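Local coordinates for Non-heme chloroperoxidase CPO-A1 (Streptomyces aureofaciens, PDB 1A8Q), which is a haem-free haloperoxidase able to brominate, and may act as a chlorinating enzyme in 7-chlorotetracycline biosynthesis, at residues I11-W16 with R48-D53; D53-G58 with D70-D75; V116-I121 with L216-D221. One frame throughout, in Å; residues are numbered along the deposited sequence.

Contact 1 of 3, residues I11-W16 with R48-D53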
loop_
_atom_site.group_PDB
_atom_site.type_symbol
_atom_site.label_atom_id
_atom_site.label_comp_id
_atom_site.label_asym_id
_atom_site.label_seq_id
_atom_site.Cartn_x
_atom_site.Cartn_y
_atom_site.Cartn_z
ATOM N N ILE A 11 7.744 -9.328 12.814
ATOM C CA ILE A 11 7.501 -8.673 11.522
ATOM C C ILE A 11 8.753 -8.872 10.674
ATOM O O ILE A 11 9.841 -8.442 11.084
ATOM C CB ILE A 11 7.240 -7.176 11.739
ATOM C CG1 ILE A 11 5.878 -6.970 12.455
ATOM C CG2 ILE A 11 7.202 -6.372 10.425
ATOM C CD1 ILE A 11 4.672 -7.499 11.718
ATOM N N PHE A 12 8.577 -9.545 9.547
ATOM C CA PHE A 12 9.747 -9.805 8.676
ATOM C C PHE A 12 10.011 -8.571 7.829
ATOM O O PHE A 12 9.039 -7.976 7.354
ATOM C CB PHE A 12 9.412 -10.977 7.728
ATOM C CG PHE A 12 10.594 -11.338 6.834
ATOM C CD1 PHE A 12 11.588 -12.181 7.314
ATOM C CD2 PHE A 12 10.649 -10.842 5.555
ATOM C CE1 PHE A 12 12.654 -12.508 6.471
ATOM C CE2 PHE A 12 11.735 -11.154 4.730
ATOM C CZ PHE A 12 12.727 -11.983 5.204
ATOM N N TYR A 13 11.265 -8.229 7.514
ATOM C CA TYR A 13 11.480 -7.096 6.629
ATOM C C TYR A 13 12.822 -7.270 5.893
ATOM O O TYR A 13 13.678 -8.007 6.375
ATOM C CB TYR A 13 11.452 -5.704 7.325
ATOM C CG TYR A 13 12.526 -5.566 8.394
ATOM C CD1 TYR A 13 12.429 -6.094 9.655
ATOM C CD2 TYR A 13 13.676 -4.851 8.036
ATOM C CE1 TYR A 13 13.444 -5.953 10.586
ATOM C CE2 TYR A 13 14.701 -4.669 8.974
ATOM C CZ TYR A 13 14.574 -5.225 10.218
ATOM O OH TYR A 13 15.589 -5.086 11.143
ATOM N N LYS A 14 12.882 -6.604 4.763
ATOM C CA LYS A 14 14.118 -6.464 3.986
ATOM C C LYS A 14 14.738 -5.102 4.275
ATOM O O LYS A 14 13.981 -4.146 4.447
ATOM C CB LYS A 14 13.753 -6.475 2.496
ATOM C CG LYS A 14 13.373 -7.882 2.022
ATOM C CD LYS A 14 13.097 -7.911 0.557
ATOM C CE LYS A 14 11.652 -8.059 0.122
ATOM N NZ LYS A 14 10.987 -9.237 0.787
ATOM N N ASP A 15 16.089 -5.064 4.408
ATOM C CA ASP A 15 16.698 -3.754 4.755
ATOM C C ASP A 15 17.974 -3.667 3.924
ATOM O O ASP A 15 18.926 -4.444 4.212
ATOM C CB ASP A 15 17.019 -3.767 6.244
ATOM C CG ASP A 15 17.730 -2.531 6.784
ATOM O OD1 ASP A 15 18.060 -1.674 5.971
ATOM O OD2 ASP A 15 17.926 -2.469 7.997
ATOM N N TRP A 16 17.890 -2.898 2.863
ATOM C CA TRP A 16 18.987 -2.873 1.884
ATOM C C TRP A 16 19.669 -1.510 1.853
ATOM O O TRP A 16 19.002 -0.498 1.832
ATOM C CB TRP A 16 18.361 -3.125 0.509
ATOM C CG TRP A 16 17.882 -4.542 0.248
ATOM C CD1 TRP A 16 17.981 -5.620 1.074
ATOM C CD2 TRP A 16 17.195 -4.986 -0.919
ATOM N NE1 TRP A 16 17.384 -6.712 0.510
ATOM C CE2 TRP A 16 16.920 -6.369 -0.733
ATOM C CE3 TRP A 16 16.811 -4.394 -2.119
ATOM C CZ2 TRP A 16 16.260 -7.126 -1.701
ATOM C CZ3 TRP A 16 16.159 -5.132 -3.088
ATOM C CH2 TRP A 16 15.898 -6.518 -2.864
ATOM N N ARG A 48 18.543 4.093 1.645
ATOM C CA ARG A 48 18.377 2.799 2.364
ATOM C C ARG A 48 16.923 2.410 2.071
ATOM O O ARG A 48 16.041 3.219 2.377
ATOM C CB ARG A 48 18.635 3.015 3.822
ATOM C CG ARG A 48 18.474 1.797 4.711
ATOM C CD ARG A 48 18.897 2.096 6.142
ATOM N NE ARG A 48 18.620 0.938 6.999
ATOM C CZ ARG A 48 18.793 1.037 8.323
ATOM N NH1 ARG A 48 19.223 2.190 8.872
ATOM N NH2 ARG A 48 18.557 0.026 9.134
ATOM N N GLY A 49 16.702 1.164 1.643
ATOM C CA GLY A 49 15.318 0.809 1.261
ATOM C C GLY A 49 14.883 -0.292 2.219
ATOM O O GLY A 49 15.588 -1.292 2.358
ATOM N N ILE A 50 13.700 -0.096 2.837
ATOM C CA ILE A 50 13.223 -1.075 3.793
ATOM C C ILE A 50 11.799 -1.465 3.406
ATOM O O ILE A 50 10.995 -0.615 3.036
ATOM C CB ILE A 50 13.185 -0.470 5.221
ATOM C CG1 ILE A 50 14.626 -0.339 5.756
ATOM C CG2 ILE A 50 12.402 -1.314 6.220
ATOM C CD1 ILE A 50 14.770 0.764 6.777
ATOM N N ALA A 51 11.481 -2.780 3.477
ATOM C CA ALA A 51 10.083 -3.142 3.154
ATOM C C ALA A 51 9.691 -4.312 4.054
ATOM O O ALA A 51 10.329 -5.361 4.042
ATOM C CB ALA A 51 9.873 -3.513 1.694
ATOM N N HIS A 52 8.663 -4.059 4.888
ATOM C CA HIS A 52 8.243 -5.059 5.856
ATOM C C HIS A 52 7.018 -5.786 5.336
ATOM O O HIS A 52 6.342 -5.339 4.413
ATOM C CB HIS A 52 7.870 -4.461 7.232
ATOM C CG HIS A 52 6.803 -3.409 7.156
ATOM N ND1 HIS A 52 6.929 -2.287 6.384
ATOM C CD2 HIS A 52 5.573 -3.334 7.757
ATOM C CE1 HIS A 52 5.866 -1.519 6.508
ATOM N NE2 HIS A 52 5.020 -2.124 7.344
ATOM N N ASP A 53 6.766 -6.965 5.911
ATOM C CA ASP A 53 5.576 -7.727 5.600
ATOM C C ASP A 53 4.567 -7.499 6.758
ATOM O O ASP A 53 4.932 -7.692 7.928
ATOM C CB ASP A 53 5.897 -9.237 5.604
ATOM C CG ASP A 53 6.787 -9.657 4.421
ATOM O OD1 ASP A 53 7.020 -8.888 3.473
ATOM O OD2 ASP A 53 7.234 -10.831 4.450
HETATM O O HOH W 1 9.626 -7.976 3.002
HETATM O O HOH W 2 8.446 -10.915 1.705
#
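Arg48 grips the carboxylate of Asp15 side-on, NE giving its hydrogen to OD1 and NH2 to OD2, the NH2–OD2 distance being 2.8 Å. The guanidinium and carboxylate planes lie only 9° apart, and Asp15 OD2 is met on its syn lone pair. The extended arginine chain, with CG anti to the backbone N (chi1 179°), lifts the group off the sheet, on the face of Asp15 and Ile50, to meet the acid.

Between the two antiparallel strands, Lys14 pairs with Ala51 and Trp16 with Gly49 through two backbone bonds each; Lys14 N reaches Ala51 O at 2.9 Å. Asp53 N adds a last bond to Phe12 O beyond these pairs. At that end a water accepts from Lys14 NZ, whose direct charged partner is Asp33, and lies 2.8 Å from Asp53 OD1, itself bonded by Gly32 N.

Packing is sparser: Tyr13 CD2 lies 4.2 Å from Ile50 CG2, and Ile11 and His52 lie side by side, pointing the same way, with CG2 3.8 Å from CB.

Strand 48-52 is hydrogen-bonded on its other edge to strand 21-25 of the alpha/beta hydrolase sheet. Helix 36-44 packs on Lys14 and Trp16, while helix 69-82 meets Tyr13 and His52 on the other face.

Contact 2 of 3, residues D53-G58 with D70-D75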
loop_
_atom_site.group_PDB
_atom_site.type_symbol
_atom_site.label_atom_id
_atom_site.label_comp_id
_atom_site.label_asym_id
_atom_site.label_seq_id
_atom_site.Cartn_x
_atom_site.Cartn_y
_atom_site.Cartn_z
ATOM N N ASP A 53 6.766 -6.965 5.911
ATOM C CA ASP A 53 5.576 -7.727 5.600
ATOM C C ASP A 53 4.567 -7.499 6.758
ATOM O O ASP A 53 4.932 -7.692 7.928
ATOM C CB ASP A 53 5.897 -9.237 5.604
ATOM C CG ASP A 53 6.787 -9.657 4.421
ATOM O OD1 ASP A 53 7.020 -8.888 3.473
ATOM O OD2 ASP A 53 7.234 -10.831 4.450
ATOM N N ARG A 54 3.380 -7.066 6.386
ATOM C CA ARG A 54 2.334 -6.781 7.411
ATOM C C ARG A 54 2.055 -8.064 8.195
ATOM O O ARG A 54 2.211 -9.164 7.674
ATOM C CB ARG A 54 1.093 -6.304 6.670
ATOM C CG ARG A 54 -0.103 -5.926 7.580
ATOM C CD ARG A 54 -1.173 -5.140 6.787
ATOM N NE ARG A 54 -0.535 -3.878 6.359
ATOM C CZ ARG A 54 -0.304 -3.562 5.100
ATOM N NH1 ARG A 54 -0.651 -4.268 4.030
ATOM N NH2 ARG A 54 0.335 -2.392 4.855
ATOM N N ARG A 55 1.657 -7.930 9.452
ATOM C CA ARG A 55 1.309 -9.120 10.263
ATOM C C ARG A 55 0.399 -10.002 9.443
ATOM O O ARG A 55 -0.490 -9.601 8.714
ATOM C CB ARG A 55 0.623 -8.684 11.572
ATOM C CG ARG A 55 -0.703 -7.970 11.284
ATOM C CD ARG A 55 -1.124 -7.156 12.502
ATOM N NE ARG A 55 -1.440 -7.937 13.677
ATOM C CZ ARG A 55 -0.801 -7.977 14.842
ATOM N NH1 ARG A 55 0.278 -7.325 15.197
ATOM N NH2 ARG A 55 -1.307 -8.781 15.788
ATOM N N GLY A 56 0.650 -11.364 9.535
ATOM C CA GLY A 56 -0.208 -12.247 8.743
ATOM C C GLY A 56 0.011 -12.281 7.243
ATOM O O GLY A 56 -0.787 -12.865 6.519
ATOM N N HIS A 57 1.124 -11.718 6.736
ATOM C CA HIS A 57 1.419 -11.709 5.317
ATOM C C HIS A 57 2.908 -12.121 5.184
ATOM O O HIS A 57 3.672 -11.928 6.138
ATOM C CB HIS A 57 1.256 -10.286 4.714
ATOM C CG HIS A 57 -0.150 -9.724 4.739
ATOM N ND1 HIS A 57 -0.834 -9.408 5.897
ATOM C CD2 HIS A 57 -0.961 -9.419 3.702
ATOM C CE1 HIS A 57 -2.038 -8.971 5.593
ATOM N NE2 HIS A 57 -2.154 -8.987 4.265
ATOM N N GLY A 58 3.226 -12.625 4.020
ATOM C CA GLY A 58 4.639 -12.938 3.726
ATOM C C GLY A 58 5.236 -13.853 4.774
ATOM O O GLY A 58 4.689 -14.940 5.021
ATOM N N ASP A 70 -5.085 0.711 13.416
ATOM C CA ASP A 70 -4.324 1.124 14.588
ATOM C C ASP A 70 -3.197 0.120 14.891
ATOM O O ASP A 70 -2.070 0.495 15.168
ATOM C CB ASP A 70 -5.279 1.160 15.793
ATOM C CG ASP A 70 -6.185 2.379 15.763
ATOM O OD1 ASP A 70 -5.952 3.375 15.064
ATOM O OD2 ASP A 70 -7.186 2.327 16.533
ATOM N N THR A 71 -3.504 -1.186 14.788
ATOM C CA THR A 71 -2.447 -2.177 15.033
ATOM C C THR A 71 -1.392 -2.112 13.929
ATOM O O THR A 71 -0.211 -2.180 14.271
ATOM C CB THR A 71 -3.061 -3.593 15.031
ATOM O OG1 THR A 71 -4.006 -3.648 16.141
ATOM C CG2 THR A 71 -2.008 -4.650 15.280
ATOM N N PHE A 72 -1.811 -2.029 12.673
ATOM C CA PHE A 72 -0.791 -1.924 11.591
ATOM C C PHE A 72 0.121 -0.714 11.798
ATOM O O PHE A 72 1.335 -0.815 11.620
ATOM C CB PHE A 72 -1.456 -1.763 10.219
ATOM C CG PHE A 72 -2.362 -2.920 9.834
ATOM C CD1 PHE A 72 -2.112 -4.204 10.286
ATOM C CD2 PHE A 72 -3.463 -2.669 9.018
ATOM C CE1 PHE A 72 -2.990 -5.233 9.913
ATOM C CE2 PHE A 72 -4.310 -3.694 8.634
ATOM C CZ PHE A 72 -4.042 -4.986 9.085
ATOM N N ALA A 73 -0.487 0.428 12.175
ATOM C CA ALA A 73 0.352 1.622 12.406
ATOM C C ALA A 73 1.285 1.465 13.575
ATOM O O ALA A 73 2.416 1.963 13.596
ATOM C CB ALA A 73 -0.603 2.816 12.658
ATOM N N ASP A 74 0.904 0.781 14.662
ATOM C CA ASP A 74 1.734 0.602 15.823
ATOM C C ASP A 74 2.859 -0.392 15.495
ATOM O O ASP A 74 3.948 -0.300 16.048
ATOM C CB ASP A 74 0.990 0.161 17.086
ATOM C CG ASP A 74 0.037 1.229 17.607
ATOM O OD1 ASP A 74 0.055 2.368 17.157
ATOM O OD2 ASP A 74 -0.802 0.878 18.497
ATOM N N ASP A 75 2.529 -1.408 14.678
ATOM C CA ASP A 75 3.592 -2.318 14.229
ATOM C C ASP A 75 4.615 -1.530 13.408
ATOM O O ASP A 75 5.811 -1.735 13.650
ATOM C CB ASP A 75 3.015 -3.449 13.379
ATOM C CG ASP A 75 2.207 -4.466 14.183
ATOM O OD1 ASP A 75 2.175 -4.475 15.413
ATOM O OD2 ASP A 75 1.595 -5.323 13.489
HETATM O O HOH W 3 1.500 -5.323 10.706
HETATM O O HOH W 4 1.984 -6.464 17.378
#
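Arg54 lays its CD over the centre of the Phe72 ring, 3.6 Å from the ring centroid and 10° off the normal, a CH-pi contact that makes this the close-packed part. A fully turned-out first torsion (chi1 -179°) brings its CG to the ring as well, 3.8 Å from Phe72 CE1. The chain then bends at chi3, and the guanidinium ends too far from the ring for more than a weak cation-pi attraction; it is held instead by Glu99 and by the carbonyl of His26. Arg55 comes to the same ring at its edge, with CD 3.7 Å from Phe72 CE1.

The Arg55–Asp75 part is looser and water-bridged, though buried. Arg55 NH1 makes a straight salt bridge to the syn lone pair of Asp75 OD2 at 2.9 Å, and Thr71 CG2 sits over one face of the guanidinium. One water links Arg55 N to Asp75 OD2, and a second joins Arg55 NH1 to Asp75 OD1, which also pairs with Arg6. Two water bridges thus supplement the direct bond. Within 53-58, the type II turn from Arg54 to His57 carries a hydrogen bond from His57 ND1 to Arg55 O (2.8 Å).

The loop after strand 48-52 is thereby held against helix 69-82, the side chain of Arg54 lying about 8 Å from that of Ser94 of the catalytic triad. Helix 96-107 meets Phe72 through Glu99, and helix 189-201 touches both Phe72 and His57 through Cys195.

Contact 3 of 3, residues V116-I121 with L216-D221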
loop_
_atom_site.group_PDB
_atom_site.type_symbol
_atom_site.label_atom_id
_atom_site.label_comp_id
_atom_site.label_asym_id
_atom_site.label_seq_id
_atom_site.Cartn_x
_atom_site.Cartn_y
_atom_site.Cartn_z
ATOM N N VAL A 116 4.587 9.211 0.249
ATOM C CA VAL A 116 4.092 8.978 -1.102
ATOM C C VAL A 116 2.889 8.040 -0.976
ATOM O O VAL A 116 3.049 6.987 -0.357
ATOM C CB VAL A 116 5.135 8.267 -1.997
ATOM C CG1 VAL A 116 4.564 7.988 -3.374
ATOM C CG2 VAL A 116 6.404 9.147 -2.101
ATOM N N LEU A 117 1.782 8.387 -1.605
ATOM C CA LEU A 117 0.580 7.544 -1.557
ATOM C C LEU A 117 0.347 7.070 -2.969
ATOM O O LEU A 117 -0.054 7.829 -3.846
ATOM C CB LEU A 117 -0.618 8.389 -1.070
ATOM C CG LEU A 117 -0.644 8.757 0.411
ATOM C CD1 LEU A 117 -1.903 9.632 0.603
ATOM C CD2 LEU A 117 -0.775 7.589 1.366
ATOM N N LEU A 118 0.641 5.789 -3.244
ATOM C CA LEU A 118 0.435 5.255 -4.592
ATOM C C LEU A 118 -0.832 4.436 -4.649
ATOM O O LEU A 118 -0.947 3.417 -3.915
ATOM C CB LEU A 118 1.654 4.299 -4.876
ATOM C CG LEU A 118 1.563 3.530 -6.200
ATOM C CD1 LEU A 118 1.596 4.418 -7.429
ATOM C CD2 LEU A 118 2.741 2.532 -6.327
ATOM N N SER A 119 -1.787 4.856 -5.453
ATOM C CA SER A 119 -3.061 4.139 -5.666
ATOM C C SER A 119 -3.649 3.758 -4.321
ATOM O O SER A 119 -4.046 2.593 -4.124
ATOM C CB SER A 119 -2.800 2.873 -6.500
ATOM O OG SER A 119 -2.010 3.216 -7.676
ATOM N N ALA A 120 -3.744 4.720 -3.398
ATOM C CA ALA A 120 -4.055 4.449 -2.026
ATOM C C ALA A 120 -5.513 4.714 -1.658
ATOM O O ALA A 120 -6.150 5.568 -2.272
ATOM C CB ALA A 120 -3.139 5.303 -1.140
ATOM N N ILE A 121 -5.960 4.038 -0.616
ATOM C CA ILE A 121 -7.343 4.143 -0.184
ATOM C C ILE A 121 -7.815 5.448 0.444
ATOM O O ILE A 121 -9.045 5.635 0.379
ATOM C CB ILE A 121 -7.701 2.974 0.759
ATOM C CG1 ILE A 121 -6.920 3.026 2.070
ATOM C CG2 ILE A 121 -7.517 1.628 0.016
ATOM C CD1 ILE A 121 -7.369 1.955 3.078
ATOM N N LEU A 216 3.405 13.207 -2.041
ATOM C CA LEU A 216 3.098 12.970 -3.424
ATOM C C LEU A 216 2.003 11.909 -3.521
ATOM O O LEU A 216 2.162 10.849 -2.916
ATOM C CB LEU A 216 4.349 12.408 -4.132
ATOM C CG LEU A 216 4.153 11.968 -5.576
ATOM C CD1 LEU A 216 3.783 13.074 -6.542
ATOM C CD2 LEU A 216 5.454 11.287 -6.056
ATOM N N VAL A 217 0.970 12.196 -4.260
ATOM C CA VAL A 217 -0.125 11.239 -4.462
ATOM C C VAL A 217 -0.079 10.830 -5.914
ATOM O O VAL A 217 -0.099 11.673 -6.828
ATOM C CB VAL A 217 -1.489 11.899 -4.127
ATOM C CG1 VAL A 217 -2.591 10.867 -4.379
ATOM C CG2 VAL A 217 -1.495 12.354 -2.668
ATOM N N VAL A 218 0.136 9.531 -6.224
ATOM C CA VAL A 218 0.162 9.035 -7.595
ATOM C C VAL A 218 -1.016 8.077 -7.791
ATOM O O VAL A 218 -1.220 7.297 -6.864
ATOM C CB VAL A 218 1.471 8.236 -7.867
ATOM C CG1 VAL A 218 1.480 7.608 -9.254
ATOM C CG2 VAL A 218 2.659 9.201 -7.729
ATOM N N HIS A 219 -1.755 8.121 -8.900
ATOM C CA HIS A 219 -2.871 7.186 -9.014
ATOM C C HIS A 219 -3.167 6.997 -10.486
ATOM O O HIS A 219 -3.101 7.983 -11.254
ATOM C CB HIS A 219 -4.101 7.806 -8.315
ATOM C CG HIS A 219 -5.057 6.832 -7.698
ATOM N ND1 HIS A 219 -5.201 6.738 -6.369
ATOM C CD2 HIS A 219 -5.878 5.917 -8.272
ATOM C CE1 HIS A 219 -6.089 5.782 -6.059
ATOM N NE2 HIS A 219 -6.501 5.278 -7.204
ATOM N N GLY A 220 -3.478 5.771 -10.872
ATOM C CA GLY A 220 -3.796 5.526 -12.287
ATOM C C GLY A 220 -5.271 5.868 -12.497
ATOM O O GLY A 220 -6.093 5.557 -11.632
ATOM N N ASP A 221 -5.632 6.280 -13.713
ATOM C CA ASP A 221 -7.060 6.513 -13.949
ATOM C C ASP A 221 -7.759 5.335 -14.581
ATOM O O ASP A 221 -8.923 5.447 -14.946
ATOM C CB ASP A 221 -7.240 7.789 -14.788
ATOM C CG ASP A 221 -6.810 7.641 -16.210
ATOM O OD1 ASP A 221 -6.496 6.546 -16.727
ATOM O OD2 ASP A 221 -6.813 8.720 -16.894
HETATM O O HOH W 5 -3.445 7.536 -4.197
HETATM O O HOH W 6 -3.699 3.169 -9.703
#
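Leu118 and Val218 meet in the apolar centre, CD1 of the leucine lying 3.7 Å from CG1 of the valine. A chi1 of 175° sets Leu118 CG across from its own N, and the methyl swings toward the neighbouring strand. Val116 and Leu216 extend the same face more loosely, while Leu117 CD1 and Val217 CG2 touch at 4.3 Å on the reverse face.

The strands between these two faces run parallel, their directions 11° apart. Leu117 is bonded on both its backbone groups: its N donates to Leu216 O at 2.8 Å and its O accepts from Val218 N. Ser119 N continues the pattern to Val218 O with a nearly straight bond (175°).

At the polar edge, Ser119 CA lies over one face of the His219 ring, 3.6 Å from its centroid, in a CH-pi contact. A water joins His219 ND1 to Ala120 N; His219 NE2 is bound by the carbonyl of Val226. Another water, 2.6 Å from Ser119 OG, takes hydrogens from that hydroxyl and from Gly220 N.

Ser119 also touches Asp223 of the catalytic triad, at the C-terminal ends of these strands. Strands 88-93 and 243-247 flank the pair, and helix 260-272 packs on Val116, Leu118 and Leu216.

From the N terminus, contact 1 brings strand 48-52 back to strand 10-16, closing a loop that contains strand 21-25 and helix 36-44. Contact 2 begins where it ends, sharing Asp53, and closes a much shorter loop, from the turn after strand 48-52 to helix 69-82; the two also touch where Ile11 packs against Arg55. Contact 3 comes later and spans the longest interval, 94 mostly helical residues, before strand 215-220 joins strand 112-118. The three loops follow in series, with no nesting or crossing. Contacts 1 and 3 belong to one sheet on opposite sides of the chain's centre, centres about 21 Å apart, while contact 2 fastens a loop to a flanking helix.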